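Local coordinates for ABC transporter, periplasmic solute-binding protein (Rhizobium meliloti, PDB 4WED) that probably serves as the periplasmic solute-binding component of an ABC transporter, possibly for peptides or nickel, at residues G271-V276 against F420-A425; C115-E120 against L172-V177. All blocks are in the same frame, centred on the assembly; numbering follows the deposited sequence.

Contact 1 of 2, residues G271-V276 against F420-A425; sequences GNVTLV and FLTYGA
Val276 and Phe420 form an antiparallel hydrogen-bonded pair: Val276 N gives its hydrogen to Phe420 O at 2.8 Å. Phe420 N returns one to Val276 O at 2.9 Å. One step on, Leu275 and Leu421 make the non-hydrogen-bonded pair, and Leu421 CD2 lies 3.8 Å from Val273 CG1 and 3.9 Å from Leu275 CD1. Past Leu421 the pairing passes to a side chain. Thr422 N still bonds to Thr274 O, but Thr274 N finds Thr422 OG1 at 2.7 Å; with chi1 at 60° OG1 sits between its own backbone N and carbonyl carbon, the position from which it accepts this N-H. Ala425 N then donates to Asn272 OD1 at 3.0 Å from above the carbonyl plane. Between these bonds Gly424 CA lies 3.8 Å from Val273 CG2, where a beta carbon would clash, and its phi of 85° also calls for glycine. Farther out, Asp428 OD2 accepts from Gly424 N and Met320 O pairs with Thr274 OG1. Strand 274-279 is an inner strand of an antiparallel sheet, between 417-421, whose pairing ends here as regular bridges yield to side-chain acceptors, and 488-500, which bonds to Val273 and Leu275; helix 430-437 touches Thr422 and Tyr423.

Contact 2 of 2, residues C115-E120 against L172-V177; sequences CKWNLE and LSPKSV
Trp117 lays its indole against the turn that begins at Ser173, and its path can be followed outward from the helix. CB leaves toward the loop, and with CG anti to the backbone N (chi1 178°) the ring reaches Pro174 with one face. At the ring fusion, CD2 lies 3.8 Å from Pro174 CB, and CE2 also lies against that atom. Next along, CE3 meets Pro174 CG at 3.7 Å, while CZ2 rests against Pro174 CA. CZ3 approaches Leu172 O obliquely and also touches Pro174 CA, while CH2, at the far edge, has Val177 CG2 at 3.9 Å near the ring plane. The evidence for a CH-pi contact is direct: Pro174 CA stands 3.5 Å from the centroid of the six-membered ring of Trp117, only 15° off its normal.

The partner is a type I beta turn from Ser173 to Ser176, in which Ser173 O accepts from both Ser176 N and Ser176 OG, the hydroxyl bond lying on a lone pair in the carbonyl plane. Those two bonds probably help hold the turn that sets Pro174 against the indole. An alanine in place of Trp117 would remove the indole and is likely to cost Pro174 CA its CH-pi partner and open a gap between the turn and the helix.

Beside the ring, the carboxamide of Asn118 spans the backbone of Leu172. Its OD1 accepts from Leu172 N at 2.9 Å, with an N-H...O angle of 173°, and its ND2 donates to Leu172 O at 3.2 Å. The same ND2 also bonds to Ala114 O, one helical turn back, so both amide hydrogens can be used and the flat group is fixed in rotation. Across helix 112-122, Lys116 and Leu119 lean on strand 137-144.

How the contacts relate
The centre of contact 1 lies about 7 Å from that of the chain, the centre of contact 2 about 28 Å, toward the periphery, yet both are partly buried; their own centres are 34 Å apart, with nearest atoms about 19 Å apart. They share no secondary-structure element and follow one another in series along the chain. Contact 1 pairs two strand ends, burying 471 Å² and joined largely by backbone bonds, which hand over to side-chain acceptors where the strands give way to loop. Contact 2 sets a helix against a loop and buries 252 Å², relying on an aromatic face and a carboxamide. An asparagine side-chain oxygen receives a backbone N-H in each, but only contact 2 adds the amide's nitrogen across the interface.

Contact 1 of 2, residues G271-V276 against F420-A425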
loop_
_atom_site.group_PDB
_atom_site.type_symbol
_atom_site.label_atom_id
_atom_site.label_comp_id
_atom_site.label_asym_id
_atom_site.label_seq_id
_atom_site.Cartn_x
_atom_site.Cartn_y
_atom_site.Cartn_z
ATOM N N GLY A 271 -5.974 -4.711 5.526
ATOM C CA GLY A 271 -5.053 -4.321 4.480
ATOM C C GLY A 271 -5.442 -3.077 3.723
ATOM O O GLY A 271 -6.410 -2.421 4.067
ATOM N N ASN A 272 -4.668 -2.766 2.681
ATOM C CA ASN A 272 -4.800 -1.516 1.948
ATOM C C ASN A 272 -4.557 -1.582 0.438
ATOM O O ASN A 272 -4.524 -0.553 -0.240
ATOM C CB ASN A 272 -3.927 -0.427 2.606
ATOM C CG ASN A 272 -2.464 -0.820 2.721
ATOM O OD1 ASN A 272 -1.778 -1.025 1.734
ATOM N ND2 ASN A 272 -1.965 -0.847 3.929
ATOM N N VAL A 273 -4.471 -2.783 -0.076
ATOM C CA VAL A 273 -4.375 -3.114 -1.488
ATOM C C VAL A 273 -5.691 -3.858 -1.803
ATOM O O VAL A 273 -6.185 -4.689 -1.012
ATOM C CB VAL A 273 -3.171 -4.084 -1.803
ATOM C CG1 VAL A 273 -3.196 -4.612 -3.233
ATOM C CG2 VAL A 273 -1.817 -3.410 -1.590
ATOM N N THR A 274 -6.258 -3.541 -2.966
ATOM C CA THR A 274 -7.498 -4.139 -3.389
ATOM C C THR A 274 -7.241 -4.922 -4.640
ATOM O O THR A 274 -6.537 -4.464 -5.564
ATOM C CB THR A 274 -8.583 -3.080 -3.639
ATOM O OG1 THR A 274 -8.592 -2.152 -2.525
ATOM C CG2 THR A 274 -9.970 -3.757 -3.812
ATOM N N LEU A 275 -7.769 -6.127 -4.639
ATOM C CA LEU A 275 -7.850 -6.923 -5.854
ATOM C C LEU A 275 -9.119 -6.562 -6.534
ATOM O O LEU A 275 -10.171 -6.734 -5.965
ATOM C CB LEU A 275 -7.875 -8.418 -5.555
ATOM C CG LEU A 275 -8.040 -9.317 -6.775
ATOM C CD1 LEU A 275 -6.746 -9.437 -7.535
ATOM C CD2 LEU A 275 -8.461 -10.689 -6.314
ATOM N N VAL A 276 -9.011 -6.112 -7.765
ATOM C CA VAL A 276 -10.137 -5.515 -8.471
ATOM C C VAL A 276 -10.238 -6.238 -9.776
ATOM O O VAL A 276 -9.229 -6.485 -10.427
ATOM C CB VAL A 276 -9.891 -4.015 -8.764
ATOM C CG1 VAL A 276 -11.107 -3.378 -9.405
ATOM C CG2 VAL A 276 -9.568 -3.279 -7.482
ATOM N N PHE A 420 -6.516 -6.580 -11.430
ATOM C CA PHE A 420 -5.573 -5.594 -11.025
ATOM C C PHE A 420 -5.516 -5.592 -9.532
ATOM O O PHE A 420 -6.460 -5.996 -8.841
ATOM C CB PHE A 420 -6.048 -4.228 -11.477
ATOM C CG PHE A 420 -5.978 -4.038 -12.949
ATOM C CD1 PHE A 420 -6.913 -4.623 -13.775
ATOM C CD2 PHE A 420 -4.983 -3.260 -13.513
ATOM C CE1 PHE A 420 -6.850 -4.447 -15.146
ATOM C CE2 PHE A 420 -4.914 -3.085 -14.892
ATOM C CZ PHE A 420 -5.846 -3.682 -15.708
ATOM N N LEU A 421 -4.396 -5.108 -9.045
ATOM C CA LEU A 421 -4.139 -4.878 -7.648
ATOM C C LEU A 421 -3.839 -3.427 -7.533
ATOM O O LEU A 421 -3.106 -2.940 -8.315
ATOM C CB LEU A 421 -2.903 -5.659 -7.201
ATOM C CG LEU A 421 -3.105 -7.159 -6.948
ATOM C CD1 LEU A 421 -1.746 -7.799 -6.844
ATOM C CD2 LEU A 421 -3.876 -7.448 -5.696
ATOM N N THR A 422 -4.435 -2.739 -6.565
ATOM C CA THR A 422 -4.063 -1.379 -6.281
ATOM C C THR A 422 -2.651 -1.287 -5.697
ATOM O O THR A 422 -2.055 -2.253 -5.265
ATOM C CB THR A 422 -5.089 -0.621 -5.372
ATOM O OG1 THR A 422 -5.258 -1.258 -4.089
ATOM C CG2 THR A 422 -6.428 -0.515 -6.065
ATOM N N TYR A 423 -2.122 -0.085 -5.713
ATOM C CA TYR A 423 -0.776 0.158 -5.284
ATOM C C TYR A 423 -0.642 0.026 -3.763
ATOM O O TYR A 423 0.432 -0.408 -3.281
ATOM C CB TYR A 423 -0.328 1.549 -5.746
ATOM C CG TYR A 423 -0.075 1.700 -7.240
ATOM C CD1 TYR A 423 -0.201 0.636 -8.093
ATOM C CD2 TYR A 423 0.355 2.915 -7.781
ATOM C CE1 TYR A 423 0.056 0.770 -9.440
ATOM C CE2 TYR A 423 0.648 3.040 -9.133
ATOM C CZ TYR A 423 0.480 1.954 -9.955
ATOM O OH TYR A 423 0.720 1.987 -11.304
ATOM N N GLY A 424 -1.680 0.406 -3.015
ATOM C CA GLY A 424 -1.622 0.344 -1.542
ATOM C C GLY A 424 -0.993 1.572 -0.857
ATOM O O GLY A 424 -0.472 2.469 -1.511
ATOM N N ALA A 425 -1.073 1.627 0.473
ATOM C CA ALA A 425 -0.525 2.731 1.234
ATOM C C ALA A 425 0.955 2.715 1.017
ATOM O O ALA A 425 1.497 1.636 0.942
ATOM C CB ALA A 425 -0.816 2.558 2.699
HETATM O O HOH W 1 1.481 -0.735 2.570
#

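Contact 2 of 2, residues C115-E120 against L172-V177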
loop_
_atom_site.group_PDB
_atom_site.type_symbol
_atom_site.label_atom_id
_atom_site.label_comp_id
_atom_site.label_asym_id
_atom_site.label_seq_id
_atom_site.Cartn_x
_atom_site.Cartn_y
_atom_site.Cartn_z
ATOM N N CYS A 115 18.087 20.029 8.257
ATOM C CA CYS A 115 16.962 19.681 7.422
ATOM C C CYS A 115 17.144 20.055 5.950
ATOM O O CYS A 115 16.914 19.229 5.064
ATOM C CB CYS A 115 15.733 20.380 7.983
ATOM S SG CYS A 115 14.238 19.945 7.099
ATOM N N LYS A 116 17.545 21.294 5.695
ATOM C CA LYS A 116 17.895 21.735 4.333
ATOM C C LYS A 116 18.927 20.819 3.701
ATOM O O LYS A 116 18.804 20.456 2.535
ATOM C CB LYS A 116 18.456 23.175 4.375
ATOM C CG LYS A 116 18.993 23.793 3.080
ATOM C CD LYS A 116 19.475 25.236 3.338
ATOM C CE LYS A 116 19.640 26.082 2.073
ATOM N NZ LYS A 116 19.491 27.575 2.269
ATOM N N TRP A 117 19.968 20.493 4.466
ATOM C CA TRP A 117 21.110 19.736 3.953
ATOM C C TRP A 117 20.670 18.367 3.448
ATOM O O TRP A 117 21.142 17.897 2.437
ATOM C CB TRP A 117 22.139 19.572 5.071
ATOM C CG TRP A 117 23.378 18.747 4.712
ATOM C CD1 TRP A 117 24.528 19.213 4.157
ATOM C CD2 TRP A 117 23.584 17.322 4.924
ATOM N NE1 TRP A 117 25.423 18.183 3.989
ATOM C CE2 TRP A 117 24.880 17.017 4.451
ATOM C CE3 TRP A 117 22.798 16.288 5.467
ATOM C CZ2 TRP A 117 25.420 15.724 4.497
ATOM C CZ3 TRP A 117 23.324 15.002 5.507
ATOM C CH2 TRP A 117 24.638 14.732 5.032
ATOM N N ASN A 118 19.749 17.749 4.169
ATOM C CA ASN A 118 19.121 16.484 3.759
ATOM C C ASN A 118 18.215 16.628 2.568
ATOM O O ASN A 118 18.331 15.894 1.594
ATOM C CB ASN A 118 18.273 15.912 4.899
ATOM C CG ASN A 118 19.079 15.045 5.835
ATOM O OD1 ASN A 118 19.384 13.902 5.513
ATOM N ND2 ASN A 118 19.414 15.571 6.996
ATOM N N LEU A 119 17.292 17.565 2.664
ATOM C CA LEU A 119 16.375 17.819 1.599
ATOM C C LEU A 119 17.095 18.133 0.317
ATOM O O LEU A 119 16.719 17.664 -0.747
ATOM C CB LEU A 119 15.500 18.968 2.012
ATOM C CG LEU A 119 14.485 18.523 3.058
ATOM C CD1 LEU A 119 13.608 19.705 3.409
ATOM C CD2 LEU A 119 13.616 17.343 2.618
ATOM N N GLU A 120 18.155 18.916 0.418
ATOM C CA GLU A 120 18.978 19.229 -0.749
ATOM C C GLU A 120 19.696 18.000 -1.329
ATOM O O GLU A 120 20.141 18.026 -2.468
ATOM C CB GLU A 120 20.006 20.299 -0.399
ATOM C CG GLU A 120 19.427 21.701 -0.332
ATOM C CD GLU A 120 20.487 22.725 0.054
ATOM O OE1 GLU A 120 21.596 22.298 0.486
ATOM O OE2 GLU A 120 20.217 23.943 -0.076
ATOM N N LEU A 172 19.395 12.177 7.904
ATOM C CA LEU A 172 20.675 11.554 8.206
ATOM C C LEU A 172 21.583 12.608 8.757
ATOM O O LEU A 172 21.682 13.677 8.184
ATOM C CB LEU A 172 21.284 11.007 6.914
ATOM C CG LEU A 172 22.752 10.548 6.907
ATOM C CD1 LEU A 172 22.956 9.250 7.700
ATOM C CD2 LEU A 172 23.216 10.347 5.475
ATOM N N SER A 173 22.305 12.299 9.823
ATOM C CA SER A 173 23.206 13.285 10.421
ATOM C C SER A 173 24.198 13.840 9.399
ATOM O O SER A 173 24.998 13.109 8.841
ATOM C CB SER A 173 23.952 12.672 11.592
ATOM O OG SER A 173 25.054 13.462 11.989
ATOM N N PRO A 174 24.179 15.157 9.175
ATOM C CA PRO A 174 25.211 15.800 8.320
ATOM C C PRO A 174 26.682 15.558 8.687
ATOM O O PRO A 174 27.520 15.640 7.793
ATOM C CB PRO A 174 24.916 17.280 8.458
ATOM C CG PRO A 174 23.525 17.353 8.944
ATOM C CD PRO A 174 23.241 16.131 9.735
ATOM N N LYS A 175 27.012 15.284 9.958
ATOM C CA LYS A 175 28.439 15.066 10.329
ATOM C C LYS A 175 28.810 13.612 10.125
ATOM O O LYS A 175 29.977 13.272 10.122
ATOM C CB LYS A 175 28.746 15.471 11.772
ATOM N N SER A 176 27.819 12.745 9.945
ATOM C CA SER A 176 28.078 11.312 9.768
ATOM C C SER A 176 28.646 10.987 8.401
ATOM O O SER A 176 29.137 9.889 8.212
ATOM C CB SER A 176 26.782 10.508 9.921
ATOM O OG SER A 176 25.976 10.550 8.735
ATOM N N VAL A 177 28.547 11.915 7.459
ATOM C CA VAL A 177 28.906 11.686 6.078
ATOM C C VAL A 177 30.193 12.438 5.806
ATOM O O VAL A 177 30.438 13.499 6.393
ATOM C CB VAL A 177 27.823 12.229 5.139
ATOM C CG1 VAL A 177 28.311 12.343 3.714
ATOM C CG2 VAL A 177 26.589 11.355 5.186
#